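Local coordinates for protein octaprenyl Pyrophosphate Synthase (Helicobacter pylori, PDB 3TC1) that probably builds the long C40 isoprenoid chain of octaprenyl pyrophosphate by repeatedly condensing isopentenyl pyrophosphate onto an allylic pyrophosphate primer, at residues Q153-R157 against T225-L230. Numbering follows the deposited sequence.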
loop_
_atom_site.group_PDB
_atom_site.type_symbol
_atom_site.label_atom_id
_atom_site.label_comp_id
_atom_site.label_asym_id
_atom_site.label_seq_id
_atom_site.Cartn_x
_atom_site.Cartn_y
_atom_site.Cartn_z
ATOM N N GLN B 153 -6.556 2.980 27.058
ATOM C CA GLN B 153 -5.363 3.567 26.453
ATOM C C GLN B 153 -5.058 2.968 25.084
ATOM O O GLN B 153 -4.555 3.657 24.199
ATOM C CB GLN B 153 -4.153 3.414 27.379
ATOM C CG GLN B 153 -4.329 4.092 28.735
ATOM C CD GLN B 153 -4.835 5.527 28.626
ATOM O OE1 GLN B 153 -5.798 5.910 29.297
ATOM N NE2 GLN B 153 -4.186 6.326 27.785
ATOM N N LYS B 154 -5.374 1.690 24.903
ATOM C CA LYS B 154 -5.124 1.041 23.617
ATOM C C LYS B 154 -6.076 1.608 22.580
ATOM O O LYS B 154 -5.709 1.801 21.424
ATOM C CB LYS B 154 -5.313 -0.472 23.732
ATOM C CG LYS B 154 -4.358 -1.133 24.713
ATOM C CD LYS B 154 -4.545 -2.644 24.728
ATOM C CE LYS B 154 -3.678 -3.290 25.798
ATOM N NZ LYS B 154 -3.917 -4.757 25.884
ATOM N N TYR B 155 -7.306 1.875 23.013
ATOM C CA TYR B 155 -8.339 2.440 22.157
ATOM C C TYR B 155 -7.904 3.818 21.670
ATOM O O TYR B 155 -7.972 4.119 20.474
ATOM C CB TYR B 155 -9.656 2.555 22.945
ATOM C CG TYR B 155 -10.731 3.359 22.256
ATOM C CD1 TYR B 155 -11.449 2.832 21.186
ATOM C CD2 TYR B 155 -11.020 4.659 22.669
ATOM C CE1 TYR B 155 -12.433 3.582 20.542
ATOM C CE2 TYR B 155 -11.997 5.419 22.032
ATOM C CZ TYR B 155 -12.697 4.877 20.973
ATOM O OH TYR B 155 -13.654 5.633 20.337
ATOM N N TRP B 156 -7.458 4.654 22.603
ATOM C CA TRP B 156 -7.012 6.009 22.270
ATOM C C TRP B 156 -5.841 5.998 21.293
ATOM O O TRP B 156 -5.760 6.838 20.401
ATOM C CB TRP B 156 -6.623 6.759 23.544
ATOM C CG TRP B 156 -7.795 7.085 24.425
ATOM C CD1 TRP B 156 -7.910 6.841 25.767
ATOM C CD2 TRP B 156 -9.011 7.727 24.028
ATOM N NE1 TRP B 156 -9.124 7.293 26.227
ATOM C CE2 TRP B 156 -9.819 7.841 25.182
ATOM C CE3 TRP B 156 -9.496 8.221 22.807
ATOM C CZ2 TRP B 156 -11.088 8.428 25.153
ATOM C CZ3 TRP B 156 -10.760 8.807 22.779
ATOM C CH2 TRP B 156 -11.542 8.903 23.948
ATOM N N ARG B 157 -4.936 5.042 21.461
ATOM C CA ARG B 157 -3.785 4.930 20.568
ATOM C C ARG B 157 -4.258 4.593 19.160
ATOM O O ARG B 157 -3.761 5.143 18.172
ATOM C CB ARG B 157 -2.824 3.852 21.074
ATOM C CG ARG B 157 -1.590 3.695 20.208
ATOM C CD ARG B 157 -0.568 2.769 20.837
ATOM N NE ARG B 157 0.630 2.662 20.008
ATOM C CZ ARG B 157 1.734 2.019 20.368
ATOM N NH1 ARG B 157 1.801 1.419 21.550
ATOM N NH2 ARG B 157 2.773 1.974 19.545
ATOM N N THR B 225 -13.931 -2.757 20.433
ATOM C CA THR B 225 -14.510 -2.290 21.688
ATOM C C THR B 225 -14.327 -0.774 21.736
ATOM O O THR B 225 -13.338 -0.271 22.274
ATOM C CB THR B 225 -13.822 -2.925 22.915
ATOM O OG1 THR B 225 -13.792 -4.352 22.767
ATOM C CG2 THR B 225 -14.601 -2.586 24.183
ATOM N N THR B 226 -15.289 -0.058 21.161
ATOM C CA THR B 226 -15.248 1.400 21.087
ATOM C C THR B 226 -15.557 2.080 22.420
ATOM O O THR B 226 -15.965 1.425 23.378
ATOM C CB THR B 226 -16.217 1.912 20.000
ATOM O OG1 THR B 226 -17.549 1.477 20.296
ATOM C CG2 THR B 226 -15.822 1.346 18.635
ATOM N N LEU B 227 -15.367 3.397 22.471
ATOM C CA LEU B 227 -15.591 4.152 23.708
ATOM C C LEU B 227 -16.896 3.830 24.445
ATOM O O LEU B 227 -16.885 3.615 25.652
ATOM C CB LEU B 227 -15.500 5.663 23.438
ATOM C CG LEU B 227 -15.415 6.536 24.700
ATOM C CD1 LEU B 227 -14.288 6.033 25.602
ATOM C CD2 LEU B 227 -15.183 7.993 24.312
ATOM N N PRO B 228 -18.039 3.805 23.736
ATOM C CA PRO B 228 -19.289 3.493 24.435
ATOM C C PRO B 228 -19.190 2.191 25.237
ATOM O O PRO B 228 -19.634 2.121 26.379
ATOM C CB PRO B 228 -20.301 3.383 23.297
ATOM C CG PRO B 228 -19.774 4.360 22.290
ATOM C CD PRO B 228 -18.288 4.086 22.312
ATOM N N TYR B 229 -18.604 1.164 24.628
ATOM C CA TYR B 229 -18.459 -0.139 25.276
ATOM C C TYR B 229 -17.466 -0.089 26.426
ATOM O O TYR B 229 -17.647 -0.758 27.444
ATOM C CB TYR B 229 -18.032 -1.183 24.236
ATOM C CG TYR B 229 -19.120 -1.466 23.222
ATOM C CD1 TYR B 229 -20.121 -2.405 23.486
ATOM C CD2 TYR B 229 -19.179 -0.759 22.020
ATOM C CE1 TYR B 229 -21.155 -2.633 22.576
ATOM C CE2 TYR B 229 -20.214 -0.979 21.104
ATOM C CZ TYR B 229 -21.194 -1.917 21.389
ATOM O OH TYR B 229 -22.204 -2.144 20.481
ATOM N N LEU B 230 -16.412 0.706 26.261
ATOM C CA LEU B 230 -15.407 0.858 27.304
ATOM C C LEU B 230 -16.018 1.551 28.525
ATOM O O LEU B 230 -15.855 1.096 29.657
ATOM C CB LEU B 230 -14.227 1.678 26.768
ATOM C CG LEU B 230 -13.397 0.921 25.724
ATOM C CD1 LEU B 230 -12.573 1.885 24.886
ATOM C CD2 LEU B 230 -12.511 -0.094 26.455
#
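The ring of Tyr155 is the main bump here, projecting from helix 152-177 into a hollow at the start of helix 227-233 and joining two helices of the all-alpha isoprenoid synthase fold of polyprenyl synthases. The floor of that hollow is largely backbone. Leu227 N lies over one face of the ring, 3.4 Å from Tyr155 CZ, and Thr226 CA comes within 3.6 Å of Tyr155 CE1. A leucine stands at each end of the ring. Near its root, Leu230 CD1 presses on Tyr155 CG at 3.5 Å; near its tip, Leu227 CB packs 3.8 Å from Tyr155 CE2, the two side chains crossing at about a right angle. With CG anti to the backbone N (chi1 169°), the phenol is swung toward the 225-230 segment. Its hydroxyl is satisfied beyond the contact, by a hydrogen bond to Asp201 on helix 182-205. Thr226 touches that same aspartate, and its side chain is about 7 Å from a bound magnesium ion. Trp156 adds a second, smaller bump, its CH2 meeting Leu227 CD2 at 3.8 Å; within 153-157 the indole also backs the tyrosine, whose CD2 sits over one indole face, toward the rim.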